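Local atomic coordinates of AA9 family lytic polysaccharide monooxygenase B (Heterobasidion irregulare TC 32-1, PDB entry 5NNS), a protein that uses a copper ion to cleave crystalline and amorphous polysaccharides such as cellulose by oxidation, giving products oxidised at C1. Residues 41-49 / 191-202; 84-92 / 104-113. All coordinates share one frame; numbering follows the deposited sequence.

Interaction 1. Residues 41-49 / 191-202; sequences DPTDASISC and LPGAYSMSDPGV. With NAG (2-acetamido-2-deoxy-beta-D-glucopyranose), chain C.
P42 leads the contact, its ring wedged between Y195, M197 and V202. P42 CB lies 3.8 Å from Y195 CB and near V202 CG1, while CG and CD rest on M197, whose chain crosses the proline at about a right angle, the bend at chi2 (-64°) turning SD back toward P42 CD. With an alanine here CG and CD are gone, and M197 CG and SD would probably lose the surface they rest on, leaving V202 CG1 with CB alone. P42 O accepts from a water at 2.8 Å, which takes the N-H groups of G193 and Y195. T43 is fixed by D41 OD1, which receives both its N, in an Asx turn, and its OG1 from one face of the carboxylate; T43 O meets P192 CB at 3.3 Å. Two consecutive type I turns, D41 to D44 and D44 to I47, shape this loop of the AA9 domain where it lies on a second loop, with no direct hydrogen bond between them. The carbonyls of D44 and A45 line the edge of P192, which follows a cis peptide bond. I47 points CG2 at P192 N (3.6 Å), whereas CG1, anti to the backbone N (chi1 -161°), carries CD1 to the edge of the Y195 ring near CD2. At S48, CB abuts L191 O and CB, and a second water joins S48 N to the carbonyls of A45 and L191.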
loop_
_atom_site.group_PDB
_atom_site.type_symbol
_atom_site.label_atom_id
_atom_site.label_comp_id
_atom_site.label_asym_id
_atom_site.label_seq_id
_atom_site.Cartn_x
_atom_site.Cartn_y
_atom_site.Cartn_z
ATOM N N ASP A 41 -2.191 15.268 1.580
ATOM C CA ASP A 41 -2.144 15.500 3.019
ATOM C C ASP A 41 -1.822 14.163 3.682
ATOM O O ASP A 41 -2.637 13.243 3.591
ATOM C CB ASP A 41 -3.488 16.037 3.518
ATOM C CG ASP A 41 -3.484 16.380 5.014
ATOM O OD1 ASP A 41 -2.460 16.208 5.718
ATOM O OD2 ASP A 41 -4.547 16.822 5.495
ATOM N N PRO A 42 -0.652 14.047 4.362
ATOM C CA PRO A 42 -0.333 12.768 5.015
ATOM C C PRO A 42 -1.321 12.352 6.116
ATOM O O PRO A 42 -1.389 11.169 6.434
ATOM C CB PRO A 42 1.065 13.006 5.600
ATOM C CG PRO A 42 1.160 14.476 5.775
ATOM C CD PRO A 42 0.405 15.048 4.607
ATOM N N THR A 43 -2.074 13.306 6.671
ATOM C CA THR A 43 -3.116 13.026 7.673
ATOM C C THR A 43 -4.542 12.932 7.105
ATOM O O THR A 43 -5.496 12.923 7.877
ATOM C CB THR A 43 -3.117 14.105 8.783
ATOM O OG1 THR A 43 -3.516 15.367 8.233
ATOM C CG2 THR A 43 -1.748 14.245 9.408
ATOM N N ASP A 44 -4.694 12.860 5.779
ATOM C CA ASP A 44 -6.020 12.745 5.142
ATOM C C ASP A 44 -6.803 11.566 5.738
ATOM O O ASP A 44 -6.245 10.485 5.952
ATOM C CB ASP A 44 -5.865 12.570 3.624
ATOM C CG ASP A 44 -7.177 12.715 2.859
ATOM O OD1 ASP A 44 -8.074 11.872 3.018
ATOM O OD2 ASP A 44 -7.297 13.658 2.054
ATOM N N ALA A 45 -8.090 11.784 6.011
ATOM C CA ALA A 45 -8.954 10.749 6.612
ATOM C C ALA A 45 -9.055 9.461 5.766
ATOM O O ALA A 45 -9.197 8.368 6.316
ATOM C CB ALA A 45 -10.343 11.312 6.885
ATOM N N SER A 46 -8.962 9.604 4.443
ATOM C CA SER A 46 -9.072 8.485 3.497
ATOM C C SER A 46 -7.723 7.918 3.006
ATOM O O SER A 46 -7.679 7.204 2.001
ATOM C CB SER A 46 -9.900 8.940 2.293
ATOM O OG SER A 46 -11.193 9.352 2.706
ATOM N N ILE A 47 -6.630 8.218 3.706
ATOM C CA ILE A 47 -5.304 7.766 3.264
ATOM C C ILE A 47 -5.109 6.243 3.379
ATOM O O ILE A 47 -4.237 5.690 2.703
ATOM C CB ILE A 47 -4.155 8.544 3.961
ATOM C CG1 ILE A 47 -2.843 8.404 3.157
ATOM C CG2 ILE A 47 -3.997 8.112 5.420
ATOM C CD1 ILE A 47 -1.745 9.364 3.558
ATOM N N SER A 48 -5.926 5.567 4.201
ATOM C CA SER A 48 -5.846 4.111 4.342
ATOM C C SER A 48 -6.136 3.377 3.033
ATOM O O SER A 48 -5.321 2.566 2.596
ATOM C CB SER A 48 -6.774 3.590 5.445
ATOM O OG SER A 48 -8.120 3.966 5.216
ATOM N N CYS A 49 -7.281 3.672 2.409
ATOM C CA CYS A 49 -7.701 2.965 1.192
ATOM C C CYS A 49 -8.143 3.874 0.045
ATOM O O CYS A 49 -8.870 3.441 -0.853
ATOM C CB CYS A 49 -8.777 1.936 1.552
ATOM S SG CYS A 49 -8.158 0.669 2.681
ATOM N N LEU A 191 -3.980 4.795 10.078
ATOM C CA LEU A 191 -3.933 5.537 8.820
ATOM C C LEU A 191 -5.247 6.293 8.606
ATOM O O LEU A 191 -6.253 5.653 8.292
ATOM C CB LEU A 191 -3.678 4.576 7.653
ATOM C CG LEU A 191 -2.268 3.969 7.621
ATOM C CD1 LEU A 191 -2.207 2.829 6.618
ATOM C CD2 LEU A 191 -1.212 5.031 7.309
ATOM N N PRO A 192 -5.279 7.623 8.779
ATOM C CA PRO A 192 -4.132 8.461 9.173
ATOM C C PRO A 192 -3.680 8.268 10.626
ATOM O O PRO A 192 -4.380 7.637 11.427
ATOM C CB PRO A 192 -4.678 9.883 8.995
ATOM C CG PRO A 192 -6.138 9.742 9.301
ATOM C CD PRO A 192 -6.530 8.404 8.721
ATOM N N GLY A 193 -2.521 8.838 10.943
ATOM C CA GLY A 193 -1.895 8.722 12.261
ATOM C C GLY A 193 -0.419 8.396 12.142
ATOM O O GLY A 193 0.402 8.959 12.865
ATOM N N ALA A 194 -0.091 7.488 11.223
ATOM C CA ALA A 194 1.287 7.019 11.014
ATOM C C ALA A 194 2.219 8.080 10.449
ATOM O O ALA A 194 3.408 8.084 10.771
ATOM C CB ALA A 194 1.292 5.811 10.085
ATOM N N TYR A 195 1.676 8.945 9.586
ATOM C CA TYR A 195 2.460 9.918 8.829
ATOM C C TYR A 195 2.146 11.337 9.272
ATOM O O TYR A 195 1.046 11.616 9.742
ATOM C CB TYR A 195 2.149 9.810 7.327
ATOM C CG TYR A 195 2.350 8.437 6.693
ATOM C CD1 TYR A 195 3.444 7.630 7.019
ATOM C CD2 TYR A 195 1.457 7.962 5.725
ATOM C CE1 TYR A 195 3.616 6.384 6.419
ATOM C CE2 TYR A 195 1.630 6.721 5.122
ATOM C CZ TYR A 195 2.709 5.936 5.469
ATOM O OH TYR A 195 2.875 4.700 4.874
ATOM N N SER A 196 3.115 12.232 9.108
ATOM C CA SER A 196 2.877 13.669 9.244
ATOM C C SER A 196 3.941 14.466 8.504
ATOM O O SER A 196 4.976 13.927 8.111
ATOM C CB SER A 196 2.837 14.099 10.716
ATOM O OG SER A 196 4.132 14.189 11.281
ATOM N N MET A 197 3.684 15.764 8.361
ATOM C CA MET A 197 4.628 16.682 7.719
ATOM C C MET A 197 5.899 16.987 8.527
ATOM O O MET A 197 6.747 17.731 8.044
ATOM C CB MET A 197 3.915 17.984 7.323
ATOM C CG MET A 197 2.868 17.810 6.222
ATOM S SD MET A 197 3.527 17.269 4.626
ATOM C CE MET A 197 4.256 18.797 4.026
ATOM N N SER A 198 6.044 16.439 9.737
ATOM C CA SER A 198 7.326 16.493 10.462
ATOM C C SER A 198 8.239 15.278 10.197
ATOM O O SER A 198 9.403 15.275 10.612
ATOM C CB SER A 198 7.091 16.697 11.967
ATOM O OG SER A 198 6.213 15.729 12.493
ATOM N N ASP A 199 7.731 14.263 9.493
ATOM C CA ASP A 199 8.553 13.121 9.079
ATOM C C ASP A 199 9.542 13.542 7.994
ATOM O O ASP A 199 9.124 14.148 6.999
ATOM C CB ASP A 199 7.694 11.998 8.507
ATOM C CG ASP A 199 6.765 11.391 9.526
ATOM O OD1 ASP A 199 7.084 11.383 10.723
ATOM O OD2 ASP A 199 5.708 10.891 9.119
ATOM N N PRO A 200 10.839 13.197 8.157
ATOM C CA PRO A 200 11.850 13.598 7.165
ATOM C C PRO A 200 11.631 13.044 5.764
ATOM O O PRO A 200 12.026 13.682 4.793
ATOM C CB PRO A 200 13.160 13.050 7.733
ATOM C CG PRO A 200 12.907 12.863 9.185
ATOM C CD PRO A 200 11.455 12.528 9.317
ATOM N N GLY A 201 11.019 11.866 5.672
ATOM C CA GLY A 201 10.692 11.263 4.386
ATOM C C GLY A 201 9.396 11.731 3.741
ATOM O O GLY A 201 9.117 11.348 2.606
ATOM N N VAL A 202 8.612 12.550 4.448
ATOM C CA VAL A 202 7.297 13.013 3.974
ATOM C C VAL A 202 7.340 14.455 3.476
ATOM O O VAL A 202 6.818 14.745 2.403
ATOM C CB VAL A 202 6.215 12.875 5.074
ATOM C CG1 VAL A 202 4.874 13.465 4.623
ATOM C CG2 VAL A 202 6.046 11.412 5.459
HETATM C C1 NAG C . 19.136 11.811 6.832
HETATM C C2 NAG C . 17.699 12.092 7.288
HETATM C C3 NAG C . 17.603 13.334 8.159
HETATM C C4 NAG C . 18.547 13.218 9.347
HETATM C C5 NAG C . 19.975 13.043 8.828
HETATM C C6 NAG C . 20.924 12.835 10.007
HETATM C C7 NAG C . 15.826 11.493 5.803
HETATM C C8 NAG C . 15.020 11.896 4.603
HETATM N N2 NAG C . 16.815 12.317 6.152
HETATM O O3 NAG C . 16.251 13.497 8.591
HETATM O O4 NAG C . 18.463 14.382 10.186
HETATM O O5 NAG C . 20.066 11.922 7.932
HETATM O O6 NAG C . 22.246 12.568 9.529
HETATM O O7 NAG C . 15.580 10.462 6.406
HETATM O O HOH W 1 -0.990 9.973 8.981
HETATM O O HOH W 2 -7.825 6.292 6.396
#

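Interaction 2. Residues 84-92 / 104-113. With AKR (acrylic acid), chain N.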
loop_
_atom_site.group_PDB
_atom_site.type_symbol
_atom_site.label_atom_id
_atom_site.label_comp_id
_atom_site.label_asym_id
_atom_site.label_seq_id
_atom_site.Cartn_x
_atom_site.Cartn_y
_atom_site.Cartn_z
ATOM N N PRO A 84 9.626 5.750 -1.977
ATOM C CA PRO A 84 9.526 4.368 -1.529
ATOM C C PRO A 84 8.260 3.664 -2.000
ATOM O O PRO A 84 7.280 4.320 -2.350
ATOM C CB PRO A 84 9.498 4.502 -0.003
ATOM C CG PRO A 84 8.842 5.815 0.231
ATOM C CD PRO A 84 9.381 6.692 -0.864
ATOM N N VAL A 85 8.315 2.331 -2.006
ATOM C CA VAL A 85 7.135 1.466 -2.123
ATOM C C VAL A 85 6.922 0.832 -0.760
ATOM O O VAL A 85 7.888 0.412 -0.130
ATOM C CB VAL A 85 7.347 0.327 -3.145
ATOM C CG1 VAL A 85 6.105 -0.558 -3.236
ATOM C CG2 VAL A 85 7.739 0.888 -4.513
ATOM N N MET A 86 5.669 0.756 -0.314
ATOM C CA MET A 86 5.340 0.144 0.976
ATOM C C MET A 86 4.143 -0.770 0.821
ATOM O O MET A 86 3.188 -0.438 0.108
ATOM C CB MET A 86 5.036 1.221 2.021
ATOM C CG MET A 86 6.244 2.070 2.385
ATOM S SD MET A 86 5.772 3.519 3.339
ATOM C CE MET A 86 5.126 4.569 2.032
ATOM N N VAL A 87 4.203 -1.919 1.486
ATOM C CA VAL A 87 3.092 -2.862 1.526
ATOM C C VAL A 87 2.692 -3.058 2.986
ATOM O O VAL A 87 3.517 -3.423 3.820
ATOM C CB VAL A 87 3.449 -4.193 0.841
ATOM C CG1 VAL A 87 2.214 -5.077 0.700
ATOM C CG2 VAL A 87 4.069 -3.922 -0.528
ATOM N N TYR A 88 1.429 -2.763 3.285
ATOM C CA TYR A 88 0.866 -2.890 4.624
ATOM C C TYR A 88 -0.206 -3.973 4.628
ATOM O O TYR A 88 -0.784 -4.309 3.582
ATOM C CB TYR A 88 0.194 -1.582 5.064
ATOM C CG TYR A 88 1.100 -0.438 5.473
ATOM C CD1 TYR A 88 1.717 0.371 4.517
ATOM C CD2 TYR A 88 1.299 -0.123 6.823
ATOM C CE1 TYR A 88 2.523 1.440 4.889
ATOM C CE2 TYR A 88 2.105 0.947 7.204
ATOM C CZ TYR A 88 2.712 1.724 6.234
ATOM O OH TYR A 88 3.511 2.783 6.603
ATOM N N MET A 89 -0.484 -4.493 5.820
ATOM C CA MET A 89 -1.700 -5.256 6.067
ATOM C C MET A 89 -2.354 -4.824 7.378
ATOM O O MET A 89 -1.721 -4.202 8.232
ATOM C CB MET A 89 -1.402 -6.748 6.121
ATOM C CG MET A 89 -0.918 -7.359 4.820
ATOM S SD MET A 89 -0.478 -9.077 5.136
ATOM C CE MET A 89 -2.102 -9.834 5.174
ATOM N N ALA A 90 -3.629 -5.170 7.515
ATOM C CA ALA A 90 -4.392 -4.901 8.727
ATOM C C ALA A 90 -5.464 -5.953 8.897
ATOM O O ALA A 90 -6.162 -6.274 7.942
ATOM C CB ALA A 90 -5.040 -3.527 8.646
ATOM N N ASN A 91 -5.599 -6.467 10.118
ATOM C CA ASN A 91 -6.704 -7.353 10.480
ATOM C C ASN A 91 -7.992 -6.534 10.479
ATOM O O ASN A 91 -8.044 -5.460 11.068
ATOM C CB ASN A 91 -6.466 -7.967 11.867
ATOM C CG ASN A 91 -7.277 -9.232 12.102
ATOM O OD1 ASN A 91 -8.494 -9.261 11.896
ATOM N ND2 ASN A 91 -6.599 -10.287 12.546
ATOM N N CYS A 92 -9.021 -7.041 9.807
ATOM C CA CYS A 92 -10.323 -6.370 9.755
ATOM C C CYS A 92 -11.142 -6.533 11.045
ATOM O O CYS A 92 -12.103 -5.790 11.260
ATOM C CB CYS A 92 -11.129 -6.869 8.550
ATOM S SG CYS A 92 -10.386 -6.442 6.957
ATOM N N LEU A 104 -8.523 0.667 11.539
ATOM C CA LEU A 104 -7.770 -0.576 11.682
ATOM C C LEU A 104 -6.348 -0.336 12.168
ATOM O O LEU A 104 -5.832 0.790 12.120
ATOM C CB LEU A 104 -7.747 -1.355 10.363
ATOM C CG LEU A 104 -9.123 -1.616 9.729
ATOM C CD1 LEU A 104 -8.961 -2.429 8.453
ATOM C CD2 LEU A 104 -10.075 -2.307 10.701
ATOM N N GLU A 105 -5.733 -1.417 12.647
ATOM C CA GLU A 105 -4.336 -1.418 13.062
ATOM C C GLU A 105 -3.480 -1.969 11.931
ATOM O O GLU A 105 -3.550 -3.159 11.613
ATOM C CB GLU A 105 -4.153 -2.256 14.322
ATOM C CG GLU A 105 -4.641 -1.567 15.579
ATOM C CD GLU A 105 -4.534 -2.467 16.791
ATOM O OE1 GLU A 105 -5.401 -3.358 16.950
ATOM O OE2 GLU A 105 -3.585 -2.281 17.585
ATOM N N TRP A 106 -2.671 -1.096 11.338
ATOM C CA TRP A 106 -1.884 -1.424 10.148
ATOM C C TRP A 106 -0.465 -1.788 10.515
ATOM O O TRP A 106 0.175 -1.074 11.290
ATOM C CB TRP A 106 -1.858 -0.234 9.190
ATOM C CG TRP A 106 -3.207 0.124 8.733
ATOM C CD1 TRP A 106 -4.063 1.008 9.322
ATOM C CD2 TRP A 106 -3.896 -0.418 7.605
ATOM N NE1 TRP A 106 -5.240 1.070 8.614
ATOM C CE2 TRP A 106 -5.167 0.197 7.560
ATOM C CE3 TRP A 106 -3.561 -1.357 6.621
ATOM C CZ2 TRP A 106 -6.105 -0.095 6.566
ATOM C CZ3 TRP A 106 -4.497 -1.647 5.626
ATOM C CH2 TRP A 106 -5.754 -1.019 5.611
ATOM N N PHE A 107 0.024 -2.887 9.936
ATOM C CA PHE A 107 1.427 -3.281 10.042
ATOM C C PHE A 107 2.039 -3.424 8.648
ATOM O O PHE A 107 1.360 -3.792 7.688
ATOM C CB PHE A 107 1.602 -4.568 10.866
ATOM C CG PHE A 107 0.874 -5.768 10.317
ATOM C CD1 PHE A 107 -0.474 -5.981 10.613
ATOM C CD2 PHE A 107 1.537 -6.699 9.523
ATOM C CE1 PHE A 107 -1.146 -7.086 10.107
ATOM C CE2 PHE A 107 0.866 -7.810 9.017
ATOM C CZ PHE A 107 -0.477 -8.002 9.311
ATOM N N LYS A 108 3.333 -3.143 8.570
ATOM C CA LYS A 108 4.084 -3.103 7.321
ATOM C C LYS A 108 4.809 -4.440 7.097
ATOM O O LYS A 108 5.563 -4.888 7.960
ATOM C CB LYS A 108 5.089 -1.966 7.413
ATOM C CG LYS A 108 5.713 -1.547 6.100
ATOM C CD LYS A 108 6.772 -0.478 6.317
ATOM C CE LYS A 108 6.180 0.895 6.624
ATOM N NZ LYS A 108 7.233 1.904 6.926
ATOM N N ILE A 109 4.556 -5.083 5.955
ATOM C CA ILE A 109 5.203 -6.372 5.629
ATOM C C ILE A 109 6.367 -6.253 4.648
ATOM O O ILE A 109 7.195 -7.160 4.565
ATOM C CB ILE A 109 4.202 -7.440 5.118
ATOM C CG1 ILE A 109 3.488 -6.999 3.833
ATOM C CG2 ILE A 109 3.207 -7.789 6.218
ATOM C CD1 ILE A 109 2.804 -8.144 3.113
ATOM N N ASN A 110 6.430 -5.148 3.905
ATOM C CA ASN A 110 7.494 -4.946 2.935
ATOM C C ASN A 110 7.642 -3.469 2.601
ATOM O O ASN A 110 6.649 -2.755 2.478
ATOM C CB ASN A 110 7.199 -5.751 1.662
ATOM C CG ASN A 110 8.238 -5.532 0.575
ATOM O OD1 ASN A 110 7.976 -4.844 -0.402
ATOM N ND2 ASN A 110 9.426 -6.096 0.755
ATOM N N GLN A 111 8.880 -3.014 2.472
ATOM C CA GLN A 111 9.148 -1.710 1.880
ATOM C C GLN A 111 10.517 -1.693 1.224
ATOM O O GLN A 111 11.408 -2.453 1.610
ATOM C CB GLN A 111 9.078 -0.607 2.935
ATOM C CG GLN A 111 10.195 -0.668 3.972
ATOM C CD GLN A 111 10.009 0.310 5.102
ATOM O OE1 GLN A 111 9.119 1.165 5.058
ATOM N NE2 GLN A 111 10.871 0.221 6.113
ATOM N N VAL A 112 10.661 -0.836 0.217
ATOM C CA VAL A 112 11.956 -0.544 -0.385
ATOM C C VAL A 112 11.983 0.952 -0.662
ATOM O O VAL A 112 11.141 1.464 -1.406
ATOM C CB VAL A 112 12.210 -1.339 -1.689
ATOM C CG1 VAL A 112 13.622 -1.075 -2.210
ATOM C CG2 VAL A 112 12.030 -2.839 -1.469
ATOM N N GLY A 113 12.938 1.639 -0.043
ATOM C CA GLY A 113 13.100 3.080 -0.181
ATOM C C GLY A 113 14.266 3.367 -1.098
ATOM O O GLY A 113 14.300 2.880 -2.234
HETATM C CA AKR N . 12.422 1.791 9.115
HETATM C CB AKR N . 13.077 1.913 10.260
HETATM C C AKR N . 11.124 2.470 8.881
HETATM O O AKR N . 10.618 3.181 9.777
HETATM O OXT AKR N . 10.542 2.328 7.785
HETATM O O HOH W 3 -7.077 -3.922 13.086
HETATM O O HOH W 4 -3.905 -5.619 12.361
#
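M89 and F107 bond to each other through both backbone groups, M89 N to F107 O at 2.7 Å and F107 N to M89 O at 2.8 Å. V85 and V112 form a like pair farther along. Between them V87 O takes I109 N at 2.9 Å and, weakly, N110 N, while V87 N gives to N110 O; with two residues facing one, the register slips by one in a classic beta bulge. Beyond M89 the strands part, and two waters bridge N91 to E105. K108 NZ donates to Q111 OE1 at 2.8 Å and also reaches the carbonyls of P218 and P220, and the same Q111 amide gives NE2 to acrylic acid OXT at 2.7 Å in a nearly straight bond (161°). On the face carrying Y88, A90, W106 and K108, A90 CB sits over the six-membered ring of W106, 3.5 Å from its centroid, a CH-pi contact. K108 CB lies above the rim of the Y88 ring, and its CE approaches Y88 OH at 3.3 Å. On the other face F107 CG stands between its backbone N and carbonyl carbon (chi1 59°), which folds the ring back over M89 O and against M89 CB; M89 SD makes an oblique Met-aromatic contact with it and touches I109 CD1. This is an antiparallel strand pair in the six-stranded mixed sheet of the AA9 beta-sandwich, with strand 147-157 on the far flank of 85-91.

Overall arrangement
Interaction 1 lies against the sheet face of interaction 2 that carries Y88 and W106, their centres about 13 Å apart. The two meet at Y195, whose OH is 2.7 Å from Y88 OH, a weak hydrogen bond, and also bonds to E154 of strand 147-157. L191 CD1 rests on W106 CG at 3.6 Å, with S48 CB beside the same indole. Loops 41-49 and 191-202 cover the strand pair on this face. The acrylic acid bound by Q111 lies about 8 Å from the Y195 side chain at the nearest atoms. Neither contact holds a copper ligand; the I47 and M86 side chains each lie about 9 Å from that of Y167 at the copper site.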